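Local structure of carbohydrate deacetylase Agd3 (Neosartorya fumigata, 6NWZ) at residues 444-448 with 483-487; 339-345 with 439-443; 169-174 with 215-219. The protein probably removes acetyl groups from galactosaminogalactan, the exopolysaccharide of Aspergillus fumigatus biofilms, as a metal-dependent carbohydrate de-N-acetylase. One frame throughout, in Å; residues are numbered along the deposited sequence.

Contact 1: residues 444-448 with 483-487; sequences LQAWW and FAGMQ
Leu-444, Trp-447 and Trp-448 on helix 441-449 meet Phe-483 and Met-486 of the loop between helix 478-481 and strand 487-492, within the deacetylase domain, a worked example of helix-to-loop packing carried by apolar side chains. The buried part is built round Leu-444, Trp-447 and Met-486. Here CB of Leu-444 sits 3.6 Å from CB of Phe-483, and the leucine branch CD1 follows at 3.7 Å from that same phenylalanine CB. Beside this pair, the Met-486 chain folds back at chi2 (73°) and again at chi3 (61°), which brings its methyl CE onto the helix, 4.0 Å from CB of Trp-447 and 4.0 Å from CE3 of Trp-448. The indole NE1 of Trp-447 is hydrogen-bonded to Gln-395 OE1.

Gln-445, Trp-448 and Phe-483 form the side that is partly exposed to solvent. Trp-448 and Phe-483 meet obliquely, their planes 51° apart, with CZ of Phe-483 lying 3.7 Å from CE3 of Trp-448. One face of the Phe-483 ring looks onto the helix backbone, the carbonyl O of Leu-444 standing above its centre. At the ring edge, OE1 of Gln-445 lies in the ring plane, 3.3 Å from CE2 of Phe-483, while the amide NE2 is bonded to Asp-449. Arg-453 makes a cation-pi contact with Trp-448.

The two segments share no hydrogen bond; Phe-483 O and Met-486 N instead meet OG1 of Thr-476. Cohesion across the contact therefore rests on apolar burial, with the loop's shape probably helped by the bonds to Thr-476.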
ATOM      1  N   LEU A 444      21.500  10.329 -12.411  1.00 57.11           N
ATOM      2  CA  LEU A 444      20.966  10.740 -11.115  1.00 54.57           C
ATOM      3  C   LEU A 444      21.521  12.091 -10.680  1.00 62.54           C
ATOM      4  O   LEU A 444      20.817  12.870 -10.026  1.00 53.86           O
ATOM      5  CB  LEU A 444      21.268   9.674 -10.060  1.00 53.60           C
ATOM      6  CG  LEU A 444      20.713   8.271 -10.314  1.00 54.50           C
ATOM      7  CD1 LEU A 444      21.189   7.296  -9.250  1.00 52.78           C
ATOM      8  CD2 LEU A 444      19.198   8.297 -10.363  1.00 49.30           C
ATOM      9  N   GLN A 445      22.776  12.387 -11.029  1.00 68.50           N
ATOM     10  CA  GLN A 445      23.328  13.707 -10.745  1.00 68.00           C
ATOM     11  C   GLN A 445      22.654  14.776 -11.596  1.00 63.58           C
ATOM     12  O   GLN A 445      22.417  15.895 -11.124  1.00 65.48           O
ATOM     13  CB  GLN A 445      24.840  13.705 -10.976  1.00 74.76           C
ATOM     14  CG  GLN A 445      25.542  14.992 -10.565  1.00 64.76           C
ATOM     15  CD  GLN A 445      25.624  15.163  -9.059  1.00 65.02           C
ATOM     16  OE1 GLN A 445      26.186  14.322  -8.356  1.00 65.86           O
ATOM     17  NE2 GLN A 445      25.060  16.254  -8.557  1.00 64.78           N
ATOM     18  N   ALA A 446      22.339  14.454 -12.853  1.00 67.33           N
ATOM     19  CA  ALA A 446      21.608  15.396 -13.694  1.00 64.33           C
ATOM     20  C   ALA A 446      20.235  15.699 -13.109  1.00 60.26           C
ATOM     21  O   ALA A 446      19.781  16.849 -13.142  1.00 63.90           O
ATOM     22  CB  ALA A 446      21.482  14.848 -15.115  1.00 67.47           C
ATOM     23  N   TRP A 447      19.557  14.680 -12.569  1.00 52.53           N
ATOM     24  CA  TRP A 447      18.321  14.928 -11.833  1.00 50.31           C
ATOM     25  C   TRP A 447      18.576  15.860 -10.660  1.00 55.95           C
ATOM     26  O   TRP A 447      17.867  16.854 -10.472  1.00 65.55           O
ATOM     27  CB  TRP A 447      17.715  13.620 -11.312  1.00 51.94           C
ATOM     28  CG  TRP A 447      17.439  12.546 -12.317  1.00 54.77           C
ATOM     29  CD1 TRP A 447      17.702  12.574 -13.655  1.00 48.47           C
ATOM     30  CD2 TRP A 447      16.840  11.269 -12.052  1.00 47.06           C
ATOM     31  NE1 TRP A 447      17.309  11.394 -14.238  1.00 50.82           N
ATOM     32  CE2 TRP A 447      16.776  10.577 -13.276  1.00 46.13           C
ATOM     33  CE3 TRP A 447      16.354  10.646 -10.898  1.00 44.98           C
ATOM     34  CZ2 TRP A 447      16.245   9.294 -13.380  1.00 52.75           C
ATOM     35  CZ3 TRP A 447      15.828   9.374 -11.002  1.00 43.73           C
ATOM     36  CH2 TRP A 447      15.779   8.711 -12.233  1.00 47.94           C
ATOM     37  N   TRP A 448      19.594  15.546  -9.855  1.00 52.88           N
ATOM     38  CA  TRP A 448      19.837  16.299  -8.632  1.00 53.83           C
ATOM     39  C   TRP A 448      20.270  17.728  -8.924  1.00 55.58           C
ATOM     40  O   TRP A 448      19.972  18.635  -8.139  1.00 55.76           O
ATOM     41  CB  TRP A 448      20.893  15.588  -7.786  1.00 63.78           C
ATOM     42  CG  TRP A 448      21.061  16.179  -6.420  1.00 61.10           C
ATOM     43  CD1 TRP A 448      21.740  17.319  -6.093  1.00 58.54           C
ATOM     44  CD2 TRP A 448      20.543  15.656  -5.194  1.00 55.23           C
ATOM     45  NE1 TRP A 448      21.671  17.539  -4.740  1.00 58.88           N
ATOM     46  CE2 TRP A 448      20.942  16.532  -4.165  1.00 59.77           C
ATOM     47  CE3 TRP A 448      19.778  14.532  -4.866  1.00 53.12           C
ATOM     48  CZ2 TRP A 448      20.604  16.318  -2.830  1.00 64.17           C
ATOM     49  CZ3 TRP A 448      19.443  14.320  -3.544  1.00 52.65           C
ATOM     50  CH2 TRP A 448      19.857  15.209  -2.540  1.00 64.03           C
ATOM     51  N   PHE A 483      25.356   6.905  -7.621  1.00 61.36           N
ATOM     52  CA  PHE A 483      24.988   8.159  -6.981  1.00 60.78           C
ATOM     53  C   PHE A 483      24.255   7.830  -5.691  1.00 66.04           C
ATOM     54  O   PHE A 483      23.501   6.855  -5.633  1.00 67.60           O
ATOM     55  CB  PHE A 483      24.113   9.017  -7.902  1.00 59.13           C
ATOM     56  CG  PHE A 483      23.604  10.282  -7.264  1.00 58.44           C
ATOM     57  CD1 PHE A 483      22.386  10.302  -6.598  1.00 64.20           C
ATOM     58  CD2 PHE A 483      24.332  11.457  -7.350  1.00 60.45           C
ATOM     59  CE1 PHE A 483      21.913  11.466  -6.017  1.00 55.47           C
ATOM     60  CE2 PHE A 483      23.863  12.626  -6.773  1.00 59.99           C
ATOM     61  CZ  PHE A 483      22.653  12.630  -6.107  1.00 57.52           C
ATOM     62  N   ALA A 484      24.477   8.642  -4.664  1.00 66.28           N
ATOM     63  CA  ALA A 484      23.900   8.409  -3.350  1.00 59.96           C
ATOM     64  C   ALA A 484      22.981   9.557  -2.968  1.00 64.79           C
ATOM     65  O   ALA A 484      23.332  10.728  -3.142  1.00 74.79           O
ATOM     66  CB  ALA A 484      24.991   8.248  -2.289  1.00 61.18           C
ATOM     67  N   GLY A 485      21.806   9.217  -2.442  1.00 54.78           N
ATOM     68  CA  GLY A 485      20.890  10.185  -1.869  1.00 54.77           C
ATOM     69  C   GLY A 485      19.533  10.253  -2.535  1.00 50.79           C
ATOM     70  O   GLY A 485      18.598  10.811  -1.946  1.00 63.95           O
ATOM     71  N   MET A 486      19.387   9.719  -3.743  1.00 54.49           N
ATOM     72  CA  MET A 486      18.103   9.786  -4.428  1.00 58.54           C
ATOM     73  C   MET A 486      17.124   8.799  -3.802  1.00 53.64           C
ATOM     74  O   MET A 486      17.466   7.636  -3.566  1.00 47.83           O
ATOM     75  CB  MET A 486      18.273   9.492  -5.917  1.00 57.79           C
ATOM     76  CG  MET A 486      17.108   9.967  -6.778  1.00 49.23           C
ATOM     77  SD  MET A 486      17.055  11.761  -6.982  1.00 49.87           S
ATOM     78  CE  MET A 486      18.624  12.056  -7.792  1.00 55.48           C
ATOM     79  N   GLN A 487      15.906   9.266  -3.534  1.00 59.07           N
ATOM     80  CA  GLN A 487      14.886   8.452  -2.882  1.00 55.76           C
ATOM     81  C   GLN A 487      14.018   7.781  -3.941  1.00 51.33           C
ATOM     82  O   GLN A 487      13.358   8.461  -4.735  1.00 50.19           O
ATOM     83  CB  GLN A 487      14.034   9.306  -1.942  1.00 46.08           C
ATOM     84  CG  GLN A 487      13.006   8.516  -1.143  1.00 45.87           C
ATOM     85  CD  GLN A 487      12.119   9.398  -0.282  1.00 52.29           C
ATOM     86  OE1 GLN A 487      12.518  10.486   0.134  1.00 51.99           O
ATOM     87  NE2 GLN A 487      10.903   8.932  -0.016  1.00 54.52           N
TER

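Contact 2: residues 339-345 with 439-443; sequences EFKKPLG and HNGDA
The capped N-terminus of helix 441-449 receives the extended loop 339-345, with Asp-442 of the first turn taking both Lys-342 and Gly-345. The two segments run nearly parallel, 18° apart. OD2 of Asp-442 accepts Gly-345 N through its syn lone pair, 2.8 Å away and almost straight at 170°. Lys-342 NZ reaches the same OD2 from the anti side at 2.6 Å, a salt bridge lying somewhat out of the carboxylate plane. This ammonium group is also bonded to the carbonyls of Ala-398 and Thr-346. CD of Lys-342 passes 3.4 Å from ND2 of Asn-440, which is hydrogen-bonded to Ala-398 O; OD1 of this N-cap residue accepts Ala-443 N from above its carbonyl plane. CD2 of Leu-344 covers Gly-441 CA at 3.6 Å.

At the other end, His-439 NE2 donates to OE2 of Glu-339 at 2.8 Å, the acceptor lying near the imidazole plane while the carboxylate is turned 71° from it. A salt bridge from Glu-339 OE1 to Arg-461 and a bond from His-439 ND1 to Ser-480 O give each group a second partner.

Asp-442 also touches Tyr-400, and Ala-443 touches Val-403, both on helix 400-417.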
ATOM      1  N   GLU A 339      18.884  -3.363 -14.972  1.00 68.61           N
ATOM      2  CA  GLU A 339      19.785  -3.096 -13.845  1.00 69.98           C
ATOM      3  C   GLU A 339      21.210  -2.786 -14.303  1.00 67.74           C
ATOM      4  O   GLU A 339      22.166  -2.985 -13.551  1.00 72.91           O
ATOM      5  CB  GLU A 339      19.812  -4.257 -12.842  1.00 59.15           C
ATOM      6  CG  GLU A 339      18.488  -4.986 -12.615  1.00 55.71           C
ATOM      7  CD  GLU A 339      17.430  -4.122 -11.970  1.00 66.94           C
ATOM      8  OE1 GLU A 339      16.238  -4.479 -12.080  1.00 65.66           O
ATOM      9  OE2 GLU A 339      17.787  -3.095 -11.355  1.00 77.44           O
ATOM     10  N   PHE A 340      21.379  -2.298 -15.529  1.00 60.82           N
ATOM     11  CA  PHE A 340      22.713  -1.991 -16.032  1.00 53.69           C
ATOM     12  C   PHE A 340      23.256  -0.735 -15.357  1.00 61.65           C
ATOM     13  O   PHE A 340      22.657   0.342 -15.455  1.00 74.06           O
ATOM     14  CB  PHE A 340      22.679  -1.815 -17.548  1.00 59.60           C
ATOM     15  CG  PHE A 340      23.895  -1.139 -18.112  1.00 63.97           C
ATOM     16  CD1 PHE A 340      25.092  -1.822 -18.233  1.00 67.17           C
ATOM     17  CD2 PHE A 340      23.840   0.184 -18.523  1.00 70.23           C
ATOM     18  CE1 PHE A 340      26.213  -1.198 -18.756  1.00 66.42           C
ATOM     19  CE2 PHE A 340      24.958   0.813 -19.046  1.00 65.43           C
ATOM     20  CZ  PHE A 340      26.144   0.121 -19.163  1.00 61.03           C
ATOM     21  N   LYS A 341      24.394  -0.873 -14.681  1.00 66.19           N
ATOM     22  CA  LYS A 341      25.069   0.252 -14.041  1.00 71.31           C
ATOM     23  C   LYS A 341      26.080   0.836 -15.020  1.00 78.28           C
ATOM     24  O   LYS A 341      27.071   0.184 -15.364  1.00 87.97           O
ATOM     25  CB  LYS A 341      25.751  -0.194 -12.749  1.00 54.93           C
ATOM     26  CG  LYS A 341      26.637   0.859 -12.108  1.00 56.31           C
ATOM     27  CD  LYS A 341      27.136   0.382 -10.753  1.00 57.33           C
ATOM     28  CE  LYS A 341      28.319   1.205 -10.267  1.00 77.08           C
ATOM     29  NZ  LYS A 341      28.012   2.659 -10.208  1.00 85.83           N
ATOM     30  N   LYS A 342      25.833   2.062 -15.468  1.00 88.62           N
ATOM     31  CA  LYS A 342      26.728   2.683 -16.437  1.00 71.68           C
ATOM     32  C   LYS A 342      27.998   3.157 -15.743  1.00 73.98           C
ATOM     33  O   LYS A 342      27.919   3.820 -14.702  1.00 76.44           O
ATOM     34  CB  LYS A 342      26.054   3.863 -17.134  1.00 55.57           C
ATOM     35  CG  LYS A 342      26.800   4.330 -18.372  1.00 58.53           C
ATOM     36  CD  LYS A 342      26.524   5.788 -18.697  1.00 60.59           C
ATOM     37  CE  LYS A 342      27.293   6.710 -17.766  1.00 57.76           C
ATOM     38  NZ  LYS A 342      27.264   8.127 -18.229  1.00 57.74           N
ATOM     39  N   PRO A 343      29.174   2.828 -16.272  1.00 74.61           N
ATOM     40  CA  PRO A 343      30.410   3.404 -15.731  1.00 71.57           C
ATOM     41  C   PRO A 343      30.394   4.917 -15.875  1.00 75.18           C
ATOM     42  O   PRO A 343      30.117   5.452 -16.951  1.00 80.85           O
ATOM     43  CB  PRO A 343      31.506   2.760 -16.587  1.00 66.85           C
ATOM     44  CG  PRO A 343      30.881   1.520 -17.136  1.00 67.65           C
ATOM     45  CD  PRO A 343      29.436   1.847 -17.337  1.00 66.17           C
ATOM     46  N   LEU A 344      30.683   5.604 -14.772  1.00 70.17           N
ATOM     47  CA  LEU A 344      30.600   7.058 -14.745  1.00 64.92           C
ATOM     48  C   LEU A 344      31.551   7.678 -15.761  1.00 71.87           C
ATOM     49  O   LEU A 344      32.689   7.231 -15.930  1.00 81.21           O
ATOM     50  CB  LEU A 344      30.920   7.573 -13.342  1.00 64.45           C
ATOM     51  CG  LEU A 344      30.165   6.926 -12.178  1.00 65.62           C
ATOM     52  CD1 LEU A 344      30.822   7.296 -10.859  1.00 78.58           C
ATOM     53  CD2 LEU A 344      28.706   7.340 -12.186  1.00 59.72           C
ATOM     54  N   GLY A 345      31.070   8.713 -16.451  1.00 72.32           N
ATOM     55  CA  GLY A 345      31.875   9.449 -17.399  1.00 67.05           C
ATOM     56  C   GLY A 345      31.809   8.961 -18.831  1.00 74.54           C
ATOM     57  O   GLY A 345      32.345   9.635 -19.718  1.00 81.35           O
ATOM     58  N   HIS A 439      20.482   3.285 -12.204  1.00 54.07           N
ATOM     59  CA  HIS A 439      21.831   2.815 -11.908  1.00 60.28           C
ATOM     60  C   HIS A 439      22.884   3.629 -12.646  1.00 57.29           C
ATOM     61  O   HIS A 439      24.073   3.294 -12.588  1.00 70.10           O
ATOM     62  CB  HIS A 439      21.973   1.326 -12.242  1.00 53.73           C
ATOM     63  CG  HIS A 439      21.056   0.439 -11.455  1.00 57.34           C
ATOM     64  ND1 HIS A 439      21.179   0.256 -10.094  1.00 56.47           N
ATOM     65  CD2 HIS A 439      20.001  -0.317 -11.840  1.00 58.76           C
ATOM     66  CE1 HIS A 439      20.241  -0.573  -9.676  1.00 60.09           C
ATOM     67  NE2 HIS A 439      19.511  -0.935 -10.715  1.00 55.89           N
ATOM     68  N   ASN A 440      22.472   4.685 -13.336  1.00 53.92           N
ATOM     69  CA  ASN A 440      23.386   5.598 -14.009  1.00 52.29           C
ATOM     70  C   ASN A 440      23.663   6.762 -13.066  1.00 54.93           C
ATOM     71  O   ASN A 440      22.793   7.611 -12.846  1.00 63.58           O
ATOM     72  CB  ASN A 440      22.776   6.072 -15.325  1.00 60.68           C
ATOM     73  CG  ASN A 440      23.726   6.911 -16.148  1.00 67.60           C
ATOM     74  OD1 ASN A 440      24.616   7.573 -15.615  1.00 69.97           O
ATOM     75  ND2 ASN A 440      23.538   6.894 -17.462  1.00 66.98           N
ATOM     76  N   GLY A 441      24.870   6.802 -12.505  1.00 61.16           N
ATOM     77  CA  GLY A 441      25.207   7.874 -11.584  1.00 61.80           C
ATOM     78  C   GLY A 441      25.177   9.245 -12.235  1.00 70.49           C
ATOM     79  O   GLY A 441      24.739  10.224 -11.624  1.00 61.26           O
ATOM     80  N   ASP A 442      25.649   9.338 -13.484  1.00 68.38           N
ATOM     81  CA  ASP A 442      25.644  10.621 -14.181  1.00 63.98           C
ATOM     82  C   ASP A 442      24.227  11.113 -14.423  1.00 64.91           C
ATOM     83  O   ASP A 442      23.984  12.327 -14.437  1.00 60.85           O
ATOM     84  CB  ASP A 442      26.384  10.511 -15.515  1.00 67.85           C
ATOM     85  CG  ASP A 442      27.801  10.006 -15.359  1.00 74.98           C
ATOM     86  OD1 ASP A 442      28.347  10.104 -14.240  1.00 78.57           O
ATOM     87  OD2 ASP A 442      28.369   9.516 -16.358  1.00 76.00           O
ATOM     88  N   ALA A 443      23.285  10.190 -14.625  1.00 64.29           N
ATOM     89  CA  ALA A 443      21.895  10.580 -14.809  1.00 56.13           C
ATOM     90  C   ALA A 443      21.292  11.076 -13.501  1.00 55.23           C
ATOM     91  O   ALA A 443      20.652  12.133 -13.464  1.00 60.87           O
ATOM     92  CB  ALA A 443      21.096   9.405 -15.372  1.00 54.49           C
TER

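Contact 3: residues 169-174 with 215-219; sequences LWHYPA and FIGFA
Segments 169-174 and 215-219 run antiparallel, their directions 170° apart, and are joined by a single beta bridge in which His-171 and Ile-216 form a non-hydrogen-bonded pair. Two backbone bonds flank it: Gly-217 N gives to Trp-170 O at 3.0 Å, and Tyr-172 N gives to Phe-215 O at 3.0 Å.

Around this single bridge the side chains pack in three places. At the bridge itself CB of His-171 touches CB of Ile-216 at 3.6 Å. Next to it, Ile-216 CG1 stands anti to the backbone N and carries CD1 toward Leu-169, where it lies 3.9 Å from CB of that leucine. The two branches of Leu-169 straddle Gly-217 O, and CD2 continues to the methyl of Ala-219, 4.1 Å away. At the far end, CB of Ala-174 meets the ring of Phe-215, 3.5 Å from CD2. Leu-169 also leans on helix 224-237, and Phe-215 on strand 198-206; the contact thus joins the loops after strands 164-165 and 209-214, beside that helix and strand, in the carbohydrate-binding module CBM87.

The imidazole of His-171 turns back over its own segment. With CG between the backbone N and the carbonyl carbon (chi1 51°), ND1 donates to Leu-169 O at 2.9 Å, almost in the ring plane. Its NE2 is bonded to OE1 of Gln-143.

If the Gln-143 amide is oriented as modelled, both ring nitrogens face acceptors, which would be consistent with a protonated imidazole; in either case the two bonds hold the ring's rotation beside an otherwise apolar, backbone-bridged contact.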
ATOM      1  N   LEU A 169      -5.748 -21.496   2.401  1.00 47.47           N
ATOM      2  CA  LEU A 169      -5.520 -21.379   3.833  1.00 30.99           C
ATOM      3  C   LEU A 169      -6.176 -22.567   4.522  1.00 37.47           C
ATOM      4  O   LEU A 169      -7.401 -22.719   4.471  1.00 39.27           O
ATOM      5  CB  LEU A 169      -6.087 -20.065   4.372  1.00 33.43           C
ATOM      6  CG  LEU A 169      -5.565 -18.764   3.762  1.00 35.21           C
ATOM      7  CD1 LEU A 169      -6.299 -17.558   4.346  1.00 31.14           C
ATOM      8  CD2 LEU A 169      -4.067 -18.644   3.983  1.00 29.21           C
ATOM      9  N   TRP A 170      -5.365 -23.413   5.150  1.00 30.70           N
ATOM     10  CA  TRP A 170      -5.913 -24.549   5.877  1.00 35.44           C
ATOM     11  C   TRP A 170      -6.647 -24.054   7.118  1.00 46.04           C
ATOM     12  O   TRP A 170      -6.106 -23.255   7.889  1.00 56.13           O
ATOM     13  CB  TRP A 170      -4.795 -25.519   6.258  1.00 30.72           C
ATOM     14  CG  TRP A 170      -5.285 -26.877   6.649  1.00 41.15           C
ATOM     15  CD1 TRP A 170      -5.339 -27.398   7.909  1.00 46.46           C
ATOM     16  CD2 TRP A 170      -5.796 -27.889   5.773  1.00 48.46           C
ATOM     17  NE1 TRP A 170      -5.850 -28.675   7.871  1.00 49.22           N
ATOM     18  CE2 TRP A 170      -6.140 -28.998   6.572  1.00 46.82           C
ATOM     19  CE3 TRP A 170      -5.994 -27.966   4.390  1.00 44.54           C
ATOM     20  CZ2 TRP A 170      -6.670 -30.168   6.034  1.00 40.31           C
ATOM     21  CZ3 TRP A 170      -6.525 -29.127   3.860  1.00 47.69           C
ATOM     22  CH2 TRP A 170      -6.856 -30.213   4.679  1.00 54.48           C
ATOM     23  N   HIS A 171      -7.885 -24.516   7.308  1.00 34.38           N
ATOM     24  CA  HIS A 171      -8.685 -24.121   8.463  1.00 39.49           C
ATOM     25  C   HIS A 171      -9.410 -25.339   9.027  1.00 37.16           C
ATOM     26  O   HIS A 171      -9.334 -26.444   8.486  1.00 58.71           O
ATOM     27  CB  HIS A 171      -9.668 -23.005   8.104  1.00 37.27           C
ATOM     28  CG  HIS A 171     -10.494 -23.292   6.891  1.00 40.89           C
ATOM     29  ND1 HIS A 171     -10.039 -23.062   5.610  1.00 41.07           N
ATOM     30  CD2 HIS A 171     -11.749 -23.787   6.762  1.00 30.94           C
ATOM     31  CE1 HIS A 171     -10.978 -23.400   4.743  1.00 31.70           C
ATOM     32  NE2 HIS A 171     -12.024 -23.847   5.416  1.00 36.68           N
ATOM     33  N   TYR A 172     -10.108 -25.135  10.144  1.00 38.53           N
ATOM     34  CA  TYR A 172     -10.815 -26.213  10.832  1.00 32.47           C
ATOM     35  C   TYR A 172     -12.189 -25.708  11.252  1.00 37.03           C
ATOM     36  O   TYR A 172     -12.306 -24.941  12.222  1.00 35.35           O
ATOM     37  CB  TYR A 172     -10.041 -26.713  12.048  1.00 26.07           C
ATOM     38  CG  TYR A 172      -8.577 -26.996  11.802  1.00 51.87           C
ATOM     39  CD1 TYR A 172      -7.627 -25.992  11.945  1.00 54.34           C
ATOM     40  CD2 TYR A 172      -8.140 -28.267  11.443  1.00 41.90           C
ATOM     41  CE1 TYR A 172      -6.287 -26.237  11.730  1.00 56.56           C
ATOM     42  CE2 TYR A 172      -6.795 -28.524  11.225  1.00 56.08           C
ATOM     43  CZ  TYR A 172      -5.874 -27.501  11.371  1.00 64.74           C
ATOM     44  OH  TYR A 172      -4.532 -27.732  11.159  1.00 64.03           O
ATOM     45  N   PRO A 173     -13.245 -26.101  10.545  1.00 34.73           N
ATOM     46  CA  PRO A 173     -14.599 -25.742  10.980  1.00 34.48           C
ATOM     47  C   PRO A 173     -14.849 -26.205  12.407  1.00 37.45           C
ATOM     48  O   PRO A 173     -14.555 -27.346  12.770  1.00 40.20           O
ATOM     49  CB  PRO A 173     -15.493 -26.472   9.976  1.00 32.63           C
ATOM     50  CG  PRO A 173     -14.645 -26.581   8.747  1.00 27.46           C
ATOM     51  CD  PRO A 173     -13.243 -26.796   9.247  1.00 31.31           C
ATOM     52  N   ALA A 174     -15.388 -25.305  13.226  1.00 40.64           N
ATOM     53  CA  ALA A 174     -15.447 -25.503  14.665  1.00 37.41           C
ATOM     54  C   ALA A 174     -16.863 -25.299  15.183  1.00 44.17           C
ATOM     55  O   ALA A 174     -17.748 -24.801  14.479  1.00 38.38           O
ATOM     56  CB  ALA A 174     -14.487 -24.553  15.389  1.00 31.46           C
ATOM     57  N   PHE A 215      -9.340 -20.061  13.866  1.00 30.34           N
ATOM     58  CA  PHE A 215      -9.213 -21.449  13.420  1.00 27.93           C
ATOM     59  C   PHE A 215      -8.832 -21.550  11.948  1.00 40.98           C
ATOM     60  O   PHE A 215      -9.346 -22.406  11.220  1.00 42.66           O
ATOM     61  CB  PHE A 215     -10.517 -22.192  13.694  1.00 24.15           C
ATOM     62  CG  PHE A 215     -10.968 -22.118  15.126  1.00 25.68           C
ATOM     63  CD1 PHE A 215     -10.068 -22.310  16.162  1.00 26.48           C
ATOM     64  CD2 PHE A 215     -12.292 -21.844  15.435  1.00 33.66           C
ATOM     65  CE1 PHE A 215     -10.482 -22.239  17.485  1.00 23.71           C
ATOM     66  CE2 PHE A 215     -12.713 -21.770  16.755  1.00 33.41           C
ATOM     67  CZ  PHE A 215     -11.806 -21.968  17.779  1.00 37.09           C
ATOM     68  N   ILE A 216      -7.934 -20.682  11.483  1.00 33.87           N
ATOM     69  CA  ILE A 216      -7.493 -20.670  10.095  1.00 25.87           C
ATOM     70  C   ILE A 216      -6.052 -20.183  10.070  1.00 34.08           C
ATOM     71  O   ILE A 216      -5.632 -19.398  10.926  1.00 39.04           O
ATOM     72  CB  ILE A 216      -8.416 -19.789   9.216  1.00 29.01           C
ATOM     73  CG1 ILE A 216      -7.962 -19.805   7.756  1.00 27.30           C
ATOM     74  CG2 ILE A 216      -8.481 -18.357   9.745  1.00 27.45           C
ATOM     75  CD1 ILE A 216      -8.895 -19.067   6.831  1.00 30.90           C
ATOM     76  N   GLY A 217      -5.282 -20.679   9.104  1.00 27.42           N
ATOM     77  CA  GLY A 217      -3.910 -20.229   8.957  1.00 41.27           C
ATOM     78  C   GLY A 217      -3.826 -18.829   8.374  1.00 41.39           C
ATOM     79  O   GLY A 217      -4.733 -18.353   7.693  1.00 46.65           O
ATOM     80  N   PHE A 218      -2.709 -18.162   8.654  1.00 33.85           N
ATOM     81  CA  PHE A 218      -2.427 -16.832   8.134  1.00 31.80           C
ATOM     82  C   PHE A 218      -1.215 -16.866   7.210  1.00 39.37           C
ATOM     83  O   PHE A 218      -0.273 -17.634   7.426  1.00 30.49           O
ATOM     84  CB  PHE A 218      -2.191 -15.839   9.274  1.00 25.69           C
ATOM     85  CG  PHE A 218      -3.449 -15.221   9.804  1.00 27.36           C
ATOM     86  CD1 PHE A 218      -4.374 -15.979  10.497  1.00 31.42           C
ATOM     87  CD2 PHE A 218      -3.700 -13.875   9.614  1.00 28.15           C
ATOM     88  CE1 PHE A 218      -5.533 -15.402  10.988  1.00 24.82           C
ATOM     89  CE2 PHE A 218      -4.854 -13.292  10.103  1.00 25.77           C
ATOM     90  CZ  PHE A 218      -5.771 -14.056  10.790  1.00 28.89           C
ATOM     91  N   ALA A 219      -1.244 -16.026   6.170  1.00 41.53           N
ATOM     92  CA  ALA A 219      -0.157 -15.950   5.198  1.00 37.09           C
ATOM     93  C   ALA A 219      -0.243 -14.576   4.536  1.00 39.68           C
ATOM     94  O   ALA A 219      -0.718 -14.419   3.410  1.00 41.89           O
ATOM     95  CB  ALA A 219      -0.237 -17.076   4.168  1.00 25.58           C
TER

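Overall arrangement
Following the chain from the N terminus, contact 3 comes first and closes a loop made largely of strands within the CBM87 region. Contact 2 then opens at 339-345 and closes at 439-443, bringing a span whose regular structure is mostly helical back to the start of helix 441-449. Contact 1 begins directly afterwards, on the same helix, and closes at 483-487. The three are in series, and none nests in or crosses another. Contacts 1 and 2 touch, Gly-441 O meeting Phe-483 CB, so one helix joins two loops of the deacetylase domain. Contact 3 lies on the opposite side of the chain's centre, its centre about 47 Å from that of contact 1.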